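Local coordinates for protein Fc fragment of IgE receptor II (Bos taurus, PDB 6PWS) that binds alpha-methyl mannoside through a calcium ion in its C-type lectin domain and probably serves as a receptor for IgE, at residues A[90-95]-A[107-112]; A[64-69]-A[115-120]; A[104-107]-A[113-116]. One frame throughout, in Å; residues are numbered along the deposited sequence.

Contact 1. Residues A[90-95]-A[107-112]; sequences NWQPGE and MMLGSG. With CA (calcium ion), chain B; MMA (methyl alpha-D-mannopyranoside), chain D.
Leu109 meets Gln92 and Gly112 meets Asn90 where the long loop of the C-type lectin fold passes the turn of its neighbouring hairpin. Met107 and Met108 end a strand, and at Leu109 the chain enters a type I turn that brings it back to Gly112. CD1 of Leu109 reaches the Gln92 side chain, crossing it at about a right angle, 3.9 Å from Gln92 OE1; the branched leucine gives the methylenes of Gln92 an apolar partner while the amide stays accessible to water. Ser111 takes part through water: one molecule donates to Gln92 OE1 and also pairs with Ser111 OG, while a second joins Asn90 ND2 to Ser111 O. Gly112 has a positive phi of 86°, at which a CB would press on the preceding carbonyl, so glycine suits the turn. Nearby, Gln92 to Glu95 form a type II turn with Gly94 at its third position, leading into the Glu-Pro-Asn motif of mannose-binding lectins. Glu95 OE1 binds the calcium ion at 2.5 Å, and its OE2 lies 2.7 Å from sugar O4. Asn90 OD1 is hydrogen-bonded to Lys113 NZ, and Asn90 ND2 gives Gly112 O a weak, bent hydrogen bond of 3.0 Å (128°).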
ATOM      1  N   ASN A  90       6.565  -5.532  -7.411  1.00  4.23           N
ATOM      2  CA  ASN A  90       7.745  -5.636  -6.562  1.00  4.34           C
ATOM      3  C   ASN A  90       7.605  -6.799  -5.591  1.00  4.34           C
ATOM      4  O   ASN A  90       7.959  -6.683  -4.413  1.00  4.63           O
ATOM      5  CB  ASN A  90       8.010  -4.326  -5.822  1.00  4.63           C
ATOM      6  CG  ASN A  90       9.394  -4.265  -5.229  1.00  5.09           C
ATOM      7  OD1 ASN A  90      10.363  -4.694  -5.862  1.00  6.03           O
ATOM      8  ND2 ASN A  90       9.512  -3.708  -4.022  1.00  5.59           N
ATOM      9  N   TRP A  91       7.102  -7.946  -6.063  1.00  4.24           N
ATOM     10  CA  TRP A  91       6.890  -9.088  -5.188  1.00  4.39           C
ATOM     11  C   TRP A  91       8.197  -9.617  -4.611  1.00  4.35           C
ATOM     12  O   TRP A  91       9.168  -9.852  -5.339  1.00  4.73           O
ATOM     13  CB  TRP A  91       6.218 -10.222  -5.970  1.00  4.56           C
ATOM     14  CG  TRP A  91       4.834  -9.919  -6.450  1.00  4.52           C
ATOM     15  CD1 TRP A  91       4.424  -9.778  -7.748  1.00  5.09           C
ATOM     16  CD2 TRP A  91       3.663  -9.737  -5.634  1.00  4.44           C
ATOM     17  NE1 TRP A  91       3.078  -9.514  -7.796  1.00  5.44           N
ATOM     18  CE2 TRP A  91       2.587  -9.485  -6.512  1.00  4.98           C
ATOM     19  CE3 TRP A  91       3.414  -9.803  -4.252  1.00  4.60           C
ATOM     20  CZ2 TRP A  91       1.278  -9.316  -6.056  1.00  5.32           C
ATOM     21  CZ3 TRP A  91       2.112  -9.629  -3.800  1.00  5.14           C
ATOM     22  CH2 TRP A  91       1.065  -9.380  -4.702  1.00  5.49           C
ATOM     23  N   GLN A  92       8.196  -9.890  -3.313  1.00  4.46           N
ATOM     24  CA  GLN A  92       9.225 -10.743  -2.740  1.00  4.81           C
ATOM     25  C   GLN A  92       9.243 -12.066  -3.507  1.00  4.72           C
ATOM     26  O   GLN A  92       8.174 -12.595  -3.830  1.00  5.01           O
ATOM     27  CB  GLN A  92       8.868 -11.004  -1.269  1.00  5.10           C
ATOM     28  CG  GLN A  92       9.783 -11.973  -0.515  1.00  5.97           C
ATOM     29  CD  GLN A  92      11.162 -11.411  -0.234  1.00  7.90           C
ATOM     30  OE1 GLN A  92      11.429 -10.240  -0.450  1.00  9.53           O
ATOM     31  NE2 GLN A  92      12.057 -12.263   0.220  1.00 10.86           N
ATOM     32  N   PRO A  93      10.412 -12.631  -3.815  1.00  5.15           N
ATOM     33  CA  PRO A  93      10.429 -13.921  -4.515  1.00  5.53           C
ATOM     34  C   PRO A  93       9.535 -14.958  -3.846  1.00  5.44           C
ATOM     35  O   PRO A  93       9.588 -15.171  -2.633  1.00  6.02           O
ATOM     36  CB  PRO A  93      11.910 -14.308  -4.474  1.00  6.31           C
ATOM     37  CG  PRO A  93      12.606 -12.967  -4.569  1.00  6.81           C
ATOM     38  CD  PRO A  93      11.761 -12.053  -3.694  1.00  6.08           C
ATOM     39  N   GLY A  94       8.707 -15.612  -4.665  1.00  5.73           N
ATOM     40  CA  GLY A  94       7.786 -16.625  -4.190  1.00  5.77           C
ATOM     41  C   GLY A  94       6.417 -16.102  -3.811  1.00  5.17           C
ATOM     42  O   GLY A  94       5.493 -16.908  -3.608  1.00  5.72           O
ATOM     43  N   GLU A  95       6.277 -14.780  -3.685  1.00  5.00           N
ATOM     44  CA  GLU A  95       5.008 -14.146  -3.397  1.00  4.51           C
ATOM     45  C   GLU A  95       4.359 -13.667  -4.689  1.00  4.42           C
ATOM     46  O   GLU A  95       5.040 -13.411  -5.693  1.00  4.87           O
ATOM     47  CB  GLU A  95       5.206 -12.941  -2.465  1.00  4.76           C
ATOM     48  CG  GLU A  95       5.970 -13.260  -1.188  1.00  5.02           C
ATOM     49  CD  GLU A  95       5.311 -14.279  -0.272  1.00  4.93           C
ATOM     50  OE1 GLU A  95       4.088 -14.524  -0.389  1.00  5.22           O
ATOM     51  OE2 GLU A  95       6.061 -14.816   0.590  1.00  5.94           O
ATOM     52  N   MET A 107       0.965  -6.340   1.684  1.00  4.10           N
ATOM     53  CA  MET A 107       1.820  -5.494   2.494  0.64  4.12           C
ATOM     54  C   MET A 107       3.187  -5.356   1.834  1.00  3.94           C
ATOM     55  O   MET A 107       3.599  -6.199   1.028  1.00  4.56           O
ATOM     56  CB  MET A 107       2.025  -6.099   3.897  0.64  4.45           C
ATOM     57  CG  MET A 107       2.826  -7.406   3.870  0.64  5.23           C
ATOM     58  SD  MET A 107       2.990  -8.239   5.459  0.64  6.05           S
ATOM     59  CE  MET A 107       4.069  -7.095   6.320  0.64  6.39           C
ATOM     60  N   MET A 108       3.890  -4.282   2.202  1.00  4.27           N
ATOM     61  CA  MET A 108       5.330  -4.199   2.012  1.00  4.26           C
ATOM     62  C   MET A 108       6.016  -4.787   3.240  1.00  4.78           C
ATOM     63  O   MET A 108       5.671  -4.455   4.383  1.00  5.67           O
ATOM     64  CB  MET A 108       5.814  -2.759   1.852  1.00  5.09           C
ATOM     65  CG  MET A 108       5.557  -2.150   0.498  1.00  5.54           C
ATOM     66  SD  MET A 108       6.334  -0.517   0.291  1.00  6.05           S
ATOM     67  CE  MET A 108       5.296   0.503   1.349  1.00  7.47           C
ATOM     68  N   LEU A 109       6.996  -5.653   3.004  1.00  4.89           N
ATOM     69  CA  LEU A 109       7.948  -6.044   4.032  1.00  5.28           C
ATOM     70  C   LEU A 109       8.811  -4.834   4.403  1.00  5.61           C
ATOM     71  O   LEU A 109       8.721  -3.766   3.799  1.00  5.81           O
ATOM     72  CB  LEU A 109       8.798  -7.205   3.527  1.00  5.67           C
ATOM     73  CG  LEU A 109       8.029  -8.453   3.097  1.00  6.30           C
ATOM     74  CD1 LEU A 109       8.990  -9.459   2.484  1.00  7.41           C
ATOM     75  CD2 LEU A 109       7.275  -9.074   4.272  1.00  7.42           C
ATOM     76  N   GLY A 110       9.684  -4.999   5.399  1.00  6.28           N
ATOM     77  CA  GLY A 110      10.580  -3.912   5.769  1.00  6.55           C
ATOM     78  C   GLY A 110      11.502  -3.462   4.651  1.00  6.39           C
ATOM     79  O   GLY A 110      11.974  -2.321   4.665  1.00  7.34           O
ATOM     80  N   SER A 111      11.772  -4.344   3.684  1.00  6.18           N
ATOM     81  CA  SER A 111      12.600  -4.084   2.517  1.00  6.48           C
ATOM     82  C   SER A 111      11.849  -3.404   1.382  1.00  6.12           C
ATOM     83  O   SER A 111      12.458  -3.118   0.341  1.00  7.41           O
ATOM     84  CB  SER A 111      13.074  -5.428   1.964  1.00  6.48           C
ATOM     85  OG  SER A 111      11.912  -6.147   1.551  1.00  6.43           O
ATOM     86  N   GLY A 112      10.539  -3.192   1.527  1.00  5.45           N
ATOM     87  CA  GLY A 112       9.709  -2.701   0.448  1.00  5.51           C
ATOM     88  C   GLY A 112       9.156  -3.761  -0.480  1.00  4.80           C
ATOM     89  O   GLY A 112       8.242  -3.458  -1.263  1.00  5.20           O
TER
HETATM   90 CA    CA B 301       2.434 -14.544   1.457  1.00  4.66          CA
HETATM   91  C1  MMA D 303       4.604 -16.492   6.458  0.50 12.76           C
HETATM   92  C2  MMA D 303       3.733 -15.347   5.963  0.50  8.89           C
HETATM   93  C3  MMA D 303       3.451 -15.565   4.523  0.50  7.83           C
HETATM   94  C4  MMA D 303       4.715 -15.607   3.713  0.50  5.95           C
HETATM   95  C5  MMA D 303       5.678 -16.664   4.249  0.50  8.42           C
HETATM   96  C6  MMA D 303       7.011 -16.533   3.572  0.50  9.98           C
HETATM   97  C7  MMA D 303       4.526 -18.861   6.521  0.50 25.35           C
HETATM   98  O1  MMA D 303       3.882 -17.633   6.260  0.50 30.17           O
HETATM   99  O2  MMA D 303       4.381 -14.073   6.125  0.50 10.84           O
HETATM  100  O3  MMA D 303       2.641 -14.491   3.999  0.50  5.13           O
HETATM  101  O4  MMA D 303       4.344 -15.866   2.361  0.50  5.83           O
HETATM  102  O5  MMA D 303       5.894 -16.523   5.699  0.50 10.90           O
HETATM  103  O6  MMA D 303       7.886 -17.494   4.098  0.50 13.86           O
HETATM  104  O   HOH W   1      11.927  -3.206  -2.505  1.00 13.78           O
HETATM  105  O   HOH W   2      12.901  -8.615   1.089  1.00 10.03           O

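Contact 2. Residues A[64-69]-A[115-120]; sequences GSWIGL and NDAFCG. With CA (calcium ion), chain B; MMA (methyl alpha-D-mannopyranoside), chain D.
Trp66 pushes the far end of its six-membered ring against the chain from Ala117 to Cys119. Trp66 CH2 lies 4.1 Å from Ala117 CB, and the same carbon comes within 3.4 Å of Phe118 O, which stands at the ring's edge in its plane, the side where aromatic C-H groups carry a slight positive charge. Cys119 O approaches obliquely, 4.0 Å from Trp66 CZ2. With CG beside its own backbone N (chi1 -69°), the far rim of the indole, not its base, reaches these residues, and a small side chain at Ala117 suits the space beside so large a ring. The indole's NE1 finds its hydrogen-bond partner elsewhere, in Lys28 O. In this C-type lectin fold the ring meets the chain just beyond the Trp-Asn-Asp motif, Trp114 to Asp116, where the strand ends at Ala117 and a loop begins. Asp116 holds the sugar-binding calcium ion twice, through OD1 at 2.4 Å and its own backbone O at 2.5 Å. A chi1 of 61° puts CG between backbone N and carbonyl carbon, and this folds the carboxylate back to the ion that the carbonyl also meets. Asn115 belongs to the same site. Farther on, Cys119 is tied to Cys105 by a disulfide, and Gly120 N sits over the centre of the Phe118 ring, 3.4 Å above its plane, where glycine brings no CB up against Phe118 CE2.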
ATOM      1  N   GLY A  64       6.884  -3.608   8.493  1.00  4.37           N
ATOM      2  CA  GLY A  64       5.899  -3.943   7.475  1.00  4.64           C
ATOM      3  C   GLY A  64       4.742  -2.958   7.455  1.00  4.44           C
ATOM      4  O   GLY A  64       4.421  -2.317   8.459  1.00  5.92           O
ATOM      5  N   SER A  65       4.093  -2.839   6.289  1.00  3.97           N
ATOM      6  CA  SER A  65       3.035  -1.848   6.140  1.00  4.00           C
ATOM      7  C   SER A  65       2.043  -2.236   5.042  1.00  3.77           C
ATOM      8  O   SER A  65       2.422  -2.779   4.006  1.00  4.43           O
ATOM      9  CB  SER A  65       3.611  -0.455   5.854  1.00  4.62           C
ATOM     10  OG  SER A  65       4.468  -0.428   4.721  1.00  4.82           O
ATOM     11  N   TRP A  66       0.774  -1.908   5.258  1.00  3.62           N
ATOM     12  CA  TRP A  66      -0.240  -2.207   4.256  1.00  3.83           C
ATOM     13  C   TRP A  66      -0.152  -1.268   3.051  1.00  3.82           C
ATOM     14  O   TRP A  66       0.110  -0.066   3.190  1.00  4.35           O
ATOM     15  CB  TRP A  66      -1.633  -2.060   4.854  1.00  4.13           C
ATOM     16  CG  TRP A  66      -2.013  -3.085   5.870  1.00  4.41           C
ATOM     17  CD1 TRP A  66      -2.373  -2.846   7.159  1.00  5.05           C
ATOM     18  CD2 TRP A  66      -2.104  -4.504   5.685  1.00  4.54           C
ATOM     19  NE1 TRP A  66      -2.689  -4.025   7.795  1.00  5.27           N
ATOM     20  CE2 TRP A  66      -2.538  -5.058   6.906  1.00  4.96           C
ATOM     21  CE3 TRP A  66      -1.845  -5.362   4.608  1.00  4.42           C
ATOM     22  CZ2 TRP A  66      -2.737  -6.430   7.076  1.00  5.64           C
ATOM     23  CZ3 TRP A  66      -2.032  -6.728   4.780  1.00  5.10           C
ATOM     24  CH2 TRP A  66      -2.479  -7.245   6.005  1.00  5.76           C
ATOM     25  N   ILE A  67      -0.445  -1.832   1.871  1.00  3.65           N
ATOM     26  CA  ILE A  67      -0.641  -1.071   0.646  1.00  3.76           C
ATOM     27  C   ILE A  67      -2.032  -1.383   0.067  1.00  3.61           C
ATOM     28  O   ILE A  67      -2.755  -2.262   0.535  1.00  4.11           O
ATOM     29  CB  ILE A  67       0.491  -1.297  -0.386  1.00  4.02           C
ATOM     30  CG1 ILE A  67       0.494  -2.725  -0.944  1.00  4.33           C
ATOM     31  CG2 ILE A  67       1.840  -0.930   0.232  1.00  4.78           C
ATOM     32  CD1 ILE A  67       1.460  -2.909  -2.122  1.00  5.25           C
ATOM     33  N   GLY A  68      -2.398  -0.638  -0.977  1.00  3.76           N
ATOM     34  CA  GLY A  68      -3.732  -0.681  -1.542  1.00  3.91           C
ATOM     35  C   GLY A  68      -3.922  -1.717  -2.635  1.00  3.70           C
ATOM     36  O   GLY A  68      -4.380  -1.397  -3.738  1.00  4.29           O
ATOM     37  N   LEU A  69      -3.619  -2.978  -2.325  1.00  3.99           N
ATOM     38  CA  LEU A  69      -3.641  -4.074  -3.290  1.00  4.05           C
ATOM     39  C   LEU A  69      -4.230  -5.293  -2.590  1.00  3.91           C
ATOM     40  O   LEU A  69      -3.842  -5.598  -1.456  1.00  4.44           O
ATOM     41  CB  LEU A  69      -2.213  -4.339  -3.800  1.00  3.89           C
ATOM     42  CG  LEU A  69      -2.061  -5.326  -4.957  1.00  4.47           C
ATOM     43  CD1 LEU A  69      -2.740  -4.818  -6.222  1.00  4.64           C
ATOM     44  CD2 LEU A  69      -0.571  -5.577  -5.213  1.00  5.15           C
ATOM     45  N   ASN A 115       4.357  -8.723  -0.120  1.00  4.31           N
ATOM     46  CA  ASN A 115       3.934 -10.028   0.358  1.00  4.42           C
ATOM     47  C   ASN A 115       2.419 -10.005   0.541  1.00  4.09           C
ATOM     48  O   ASN A 115       1.889  -9.071   1.146  1.00  4.51           O
ATOM     49  CB  ASN A 115       4.592 -10.333   1.712  1.00  4.82           C
ATOM     50  CG  ASN A 115       4.060 -11.595   2.328  1.00  5.34           C
ATOM     51  OD1 ASN A 115       3.934 -12.613   1.639  1.00  5.32           O
ATOM     52  ND2 ASN A 115       3.723 -11.547   3.606  1.00  7.03           N
ATOM     53  N   ASP A 116       1.721 -11.028   0.044  1.00  4.18           N
ATOM     54  CA  ASP A 116       0.333 -11.222   0.450  1.00  4.24           C
ATOM     55  C   ASP A 116       0.287 -11.759   1.877  1.00  4.25           C
ATOM     56  O   ASP A 116       1.072 -12.639   2.258  1.00  4.80           O
ATOM     57  CB  ASP A 116      -0.464 -12.096  -0.545  1.00  4.33           C
ATOM     58  CG  ASP A 116       0.067 -13.512  -0.734  1.00  4.26           C
ATOM     59  OD1 ASP A 116       1.259 -13.767  -0.450  1.00  4.45           O
ATOM     60  OD2 ASP A 116      -0.735 -14.334  -1.226  1.00  4.87           O
ATOM     61  N   ALA A 117      -0.623 -11.203   2.674  1.00  4.56           N
ATOM     62  CA  ALA A 117      -0.724 -11.527   4.089  1.00  5.01           C
ATOM     63  C   ALA A 117      -2.176 -11.759   4.478  1.00  4.66           C
ATOM     64  O   ALA A 117      -3.118 -11.400   3.764  1.00  5.19           O
ATOM     65  CB  ALA A 117      -0.125 -10.395   4.931  1.00  5.79           C
ATOM     66  N   PHE A 118      -2.342 -12.367   5.652  1.00  5.39           N
ATOM     67  CA  PHE A 118      -3.664 -12.491   6.246  1.00  5.64           C
ATOM     68  C   PHE A 118      -4.255 -11.100   6.455  1.00  5.15           C
ATOM     69  O   PHE A 118      -3.639 -10.244   7.101  1.00  5.74           O
ATOM     70  CB  PHE A 118      -3.529 -13.223   7.586  1.00  7.11           C
ATOM     71  CG  PHE A 118      -4.797 -13.270   8.395  1.00  9.00           C
ATOM     72  CD1 PHE A 118      -5.992 -13.656   7.818  1.00 10.98           C
ATOM     73  CD2 PHE A 118      -4.792 -12.933   9.737  1.00 10.16           C
ATOM     74  CE1 PHE A 118      -7.150 -13.696   8.561  1.00 12.50           C
ATOM     75  CE2 PHE A 118      -5.966 -12.984  10.491  1.00 11.75           C
ATOM     76  CZ  PHE A 118      -7.127 -13.358   9.889  1.00 12.53           C
ATOM     77  N   CYS A 119      -5.464 -10.877   5.928  1.00  5.35           N
ATOM     78  CA  CYS A 119      -6.081  -9.554   5.991  1.00  5.71           C
ATOM     79  C   CYS A 119      -6.308  -9.084   7.429  1.00  6.11           C
ATOM     80  O   CYS A 119      -6.399  -7.871   7.657  1.00  6.33           O
ATOM     81  CB  CYS A 119      -7.391  -9.543   5.200  1.00  5.94           C
ATOM     82  SG  CYS A 119      -7.164  -9.701   3.401  1.00  5.83           S
ATOM     83  N   GLY A 120      -6.385  -9.998   8.401  1.00  7.12           N
ATOM     84  CA  GLY A 120      -6.534  -9.643   9.803  1.00  8.31           C
ATOM     85  C   GLY A 120      -5.255  -9.378  10.573  1.00  8.87           C
ATOM     86  O   GLY A 120      -5.313  -9.154  11.786  1.00 10.40           O
TER
HETATM   87 CA    CA B 301       2.434 -14.544   1.457  1.00  4.66          CA
HETATM   88  C1  MMA D 303       4.604 -16.492   6.458  0.50 12.76           C
HETATM   89  C2  MMA D 303       3.733 -15.347   5.963  0.50  8.89           C
HETATM   90  C3  MMA D 303       3.451 -15.565   4.523  0.50  7.83           C
HETATM   91  C4  MMA D 303       4.715 -15.607   3.713  0.50  5.95           C
HETATM   92  C5  MMA D 303       5.678 -16.664   4.249  0.50  8.42           C
HETATM   93  C6  MMA D 303       7.011 -16.533   3.572  0.50  9.98           C
HETATM   94  C7  MMA D 303       4.526 -18.861   6.521  0.50 25.35           C
HETATM   95  O1  MMA D 303       3.882 -17.633   6.260  0.50 30.17           O
HETATM   96  O2  MMA D 303       4.381 -14.073   6.125  0.50 10.84           O
HETATM   97  O3  MMA D 303       2.641 -14.491   3.999  0.50  5.13           O
HETATM   98  O4  MMA D 303       4.344 -15.866   2.361  0.50  5.83           O
HETATM   99  O5  MMA D 303       5.894 -16.523   5.699  0.50 10.90           O
HETATM  100  O6  MMA D 303       7.886 -17.494   4.098  0.50 13.86           O

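Contact 3. Residues A[104-107]-A[113-116]; sequences NCVM and KWND. With CA (calcium ion), chain B; CA (calcium ion), chain C; MMA (methyl alpha-D-mannopyranoside), chain D.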
ATOM      1  N   ASN A 104      -5.086 -12.438   1.344  1.00  4.41           N
ATOM      2  CA  ASN A 104      -5.786 -11.686   0.310  1.00  4.59           C
ATOM      3  C   ASN A 104      -5.530 -10.189   0.343  1.00  4.54           C
ATOM      4  O   ASN A 104      -6.130  -9.465  -0.457  1.00  5.02           O
ATOM      5  CB  ASN A 104      -7.277 -12.016   0.334  1.00  4.93           C
ATOM      6  CG  ASN A 104      -7.515 -13.515   0.339  1.00  5.01           C
ATOM      7  OD1 ASN A 104      -6.870 -14.271  -0.390  1.00  5.37           O
ATOM      8  ND2 ASN A 104      -8.432 -13.959   1.172  1.00  5.73           N
ATOM      9  N   CYS A 105      -4.616  -9.730   1.201  1.00  4.45           N
ATOM     10  CA  CYS A 105      -4.298  -8.313   1.356  1.00  4.45           C
ATOM     11  C   CYS A 105      -2.786  -8.159   1.270  1.00  4.23           C
ATOM     12  O   CYS A 105      -2.052  -8.943   1.870  1.00  5.70           O
ATOM     13  CB  CYS A 105      -4.797  -7.813   2.710  1.00  4.93           C
ATOM     14  SG  CYS A 105      -6.621  -7.804   2.840  1.00  5.24           S
ATOM     15  N   VAL A 106      -2.306  -7.144   0.557  1.00  4.08           N
ATOM     16  CA  VAL A 106      -0.873  -7.023   0.300  1.00  4.00           C
ATOM     17  C   VAL A 106      -0.226  -5.984   1.204  1.00  3.63           C
ATOM     18  O   VAL A 106      -0.769  -4.897   1.449  1.00  4.12           O
ATOM     19  CB  VAL A 106      -0.597  -6.737  -1.188  1.00  4.19           C
ATOM     20  CG1 VAL A 106       0.902  -6.674  -1.473  1.00  4.45           C
ATOM     21  CG2 VAL A 106      -1.248  -7.804  -2.058  1.00  4.61           C
ATOM     22  N   MET A 107       0.965  -6.340   1.684  1.00  4.10           N
ATOM     23  CA  MET A 107       1.820  -5.494   2.494  0.64  4.12           C
ATOM     24  C   MET A 107       3.187  -5.356   1.834  1.00  3.94           C
ATOM     25  O   MET A 107       3.599  -6.199   1.028  1.00  4.56           O
ATOM     26  CB  MET A 107       2.025  -6.099   3.897  0.64  4.45           C
ATOM     27  CG  MET A 107       2.826  -7.406   3.870  0.64  5.23           C
ATOM     28  SD  MET A 107       2.990  -8.239   5.459  0.64  6.05           S
ATOM     29  CE  MET A 107       4.069  -7.095   6.320  0.64  6.39           C
ATOM     30  N   LYS A 113       9.673  -4.992  -0.426  1.00  4.72           N
ATOM     31  CA  LYS A 113       9.166  -6.067  -1.272  1.00  4.54           C
ATOM     32  C   LYS A 113       7.763  -6.459  -0.817  1.00  3.97           C
ATOM     33  O   LYS A 113       7.441  -6.432   0.371  1.00  5.08           O
ATOM     34  CB  LYS A 113      10.102  -7.271  -1.216  1.00  5.04           C
ATOM     35  CG  LYS A 113      11.472  -7.051  -1.854  1.00  5.61           C
ATOM     36  CD  LYS A 113      11.391  -6.987  -3.368  1.00  5.95           C
ATOM     37  CE  LYS A 113      12.727  -6.654  -4.013  1.00  7.04           C
ATOM     38  NZ  LYS A 113      12.564  -6.478  -5.468  1.00  7.66           N
ATOM     39  N   TRP A 114       6.917  -6.841  -1.774  1.00  4.04           N
ATOM     40  CA  TRP A 114       5.520  -7.102  -1.480  1.00  4.06           C
ATOM     41  C   TRP A 114       5.286  -8.550  -1.057  1.00  4.00           C
ATOM     42  O   TRP A 114       5.888  -9.485  -1.593  1.00  4.46           O
ATOM     43  CB  TRP A 114       4.625  -6.809  -2.682  1.00  4.15           C
ATOM     44  CG  TRP A 114       4.748  -5.447  -3.293  1.00  3.90           C
ATOM     45  CD1 TRP A 114       5.411  -4.347  -2.816  1.00  4.19           C
ATOM     46  CD2 TRP A 114       4.176  -5.060  -4.542  1.00  4.21           C
ATOM     47  NE1 TRP A 114       5.275  -3.293  -3.691  1.00  4.27           N
ATOM     48  CE2 TRP A 114       4.527  -3.711  -4.763  1.00  4.41           C
ATOM     49  CE3 TRP A 114       3.395  -5.726  -5.496  1.00  4.79           C
ATOM     50  CZ2 TRP A 114       4.157  -3.027  -5.918  1.00  4.75           C
ATOM     51  CZ3 TRP A 114       3.019  -5.039  -6.638  1.00  4.95           C
ATOM     52  CH2 TRP A 114       3.398  -3.703  -6.841  1.00  5.01           C
ATOM     53  N   ASN A 115       4.357  -8.723  -0.120  1.00  4.31           N
ATOM     54  CA  ASN A 115       3.934 -10.028   0.358  1.00  4.42           C
ATOM     55  C   ASN A 115       2.419 -10.005   0.541  1.00  4.09           C
ATOM     56  O   ASN A 115       1.889  -9.071   1.146  1.00  4.51           O
ATOM     57  CB  ASN A 115       4.592 -10.333   1.712  1.00  4.82           C
ATOM     58  CG  ASN A 115       4.060 -11.595   2.328  1.00  5.34           C
ATOM     59  OD1 ASN A 115       3.934 -12.613   1.639  1.00  5.32           O
ATOM     60  ND2 ASN A 115       3.723 -11.547   3.606  1.00  7.03           N
ATOM     61  N   ASP A 116       1.721 -11.028   0.044  1.00  4.18           N
ATOM     62  CA  ASP A 116       0.333 -11.222   0.450  1.00  4.24           C
ATOM     63  C   ASP A 116       0.287 -11.759   1.877  1.00  4.25           C
ATOM     64  O   ASP A 116       1.072 -12.639   2.258  1.00  4.80           O
ATOM     65  CB  ASP A 116      -0.464 -12.096  -0.545  1.00  4.33           C
ATOM     66  CG  ASP A 116       0.067 -13.512  -0.734  1.00  4.26           C
ATOM     67  OD1 ASP A 116       1.259 -13.767  -0.450  1.00  4.45           O
ATOM     68  OD2 ASP A 116      -0.735 -14.334  -1.226  1.00  4.87           O
TER
HETATM   69 CA    CA B 301       2.434 -14.544   1.457  1.00  4.66          CA
HETATM   70 CA    CA C 302      -5.151 -14.527  -2.120  1.00  4.85          CA
HETATM   71  C1  MMA D 303       4.604 -16.492   6.458  0.50 12.76           C
HETATM   72  C2  MMA D 303       3.733 -15.347   5.963  0.50  8.89           C
HETATM   73  C3  MMA D 303       3.451 -15.565   4.523  0.50  7.83           C
HETATM   74  C4  MMA D 303       4.715 -15.607   3.713  0.50  5.95           C
HETATM   75  C5  MMA D 303       5.678 -16.664   4.249  0.50  8.42           C
HETATM   76  C6  MMA D 303       7.011 -16.533   3.572  0.50  9.98           C
HETATM   77  C7  MMA D 303       4.526 -18.861   6.521  0.50 25.35           C
HETATM   78  O1  MMA D 303       3.882 -17.633   6.260  0.50 30.17           O
HETATM   79  O2  MMA D 303       4.381 -14.073   6.125  0.50 10.84           O
HETATM   80  O3  MMA D 303       2.641 -14.491   3.999  0.50  5.13           O
HETATM   81  O4  MMA D 303       4.344 -15.866   2.361  0.50  5.83           O
HETATM   82  O5  MMA D 303       5.894 -16.523   5.699  0.50 10.90           O
HETATM   83  O6  MMA D 303       7.886 -17.494   4.098  0.50 13.86           O
HETATM   84  O   HOH W   3      -2.917 -14.412  -2.890  1.00  5.73           O
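Val106 packs against the returning strand of a beta hairpin, 105-108 with 114-117, in the sugar-binding half of the C-type lectin domain. Val106 CB lies 4.1 Å from Asn115 O. From there Val106 CG1, anti to the backbone N (chi1 -177°), passes Asn115 O and ends 3.9 Å from Trp114 CB, while the side chain as a whole also meets Ile67, Leu69 and Phe78, an apolar setting that suits a branched valine. The strands run antiparallel. Val106 and Asp116 form a non-hydrogen-bonded pair with side chains on one face of the sheet; Met107 and Asn115, on the other, form a hydrogen-bonded pair. Met107 N gives Asn115 O a nearly straight bond of 2.9 Å (177°), and Asn115 N returns one to Met107 O, also at 2.9 Å. Met107 O also takes a CA-H...O contact from Trp114 CA, at 3.3 Å. A classic bulge precedes this pairing, Asn104 and Cys105 both facing Ala117. Asn104 belongs to the second calcium site, and a water bound to that ion donates to Asp116 OD2 at 2.7 Å; the same oxygen is also bonded to Asp98 N. The Asp116 carboxylate thus couples the two sites, OD1 on the sugar-site ion and OD2 reaching the second through water. Together these bonds limit its rotation, and the nearby calcium ions probably favour its charged form.

Along the chain the order is 64-69, 90-95, then the hairpin, whose first strand and turn serve contacts 3 and 1 and whose second strand serves contacts 3 and 2. Contact 3 is central: its centre lies about 4 Å from that of contact 2 and about 7 Å from that of contact 1, while those of contacts 1 and 2 are about 10 Å apart. Strand 105-108 lies between 65-67 and 114-117 in one sheet, with a backbone hydrogen bond between Met108 and Ser65. Glu95 from contact 1 and Asn115 and Asp116 from contacts 2 and 3 converge on a single calcium ion and supply three of its five protein residues, Asn97 and Glu103 completing the mannoside site.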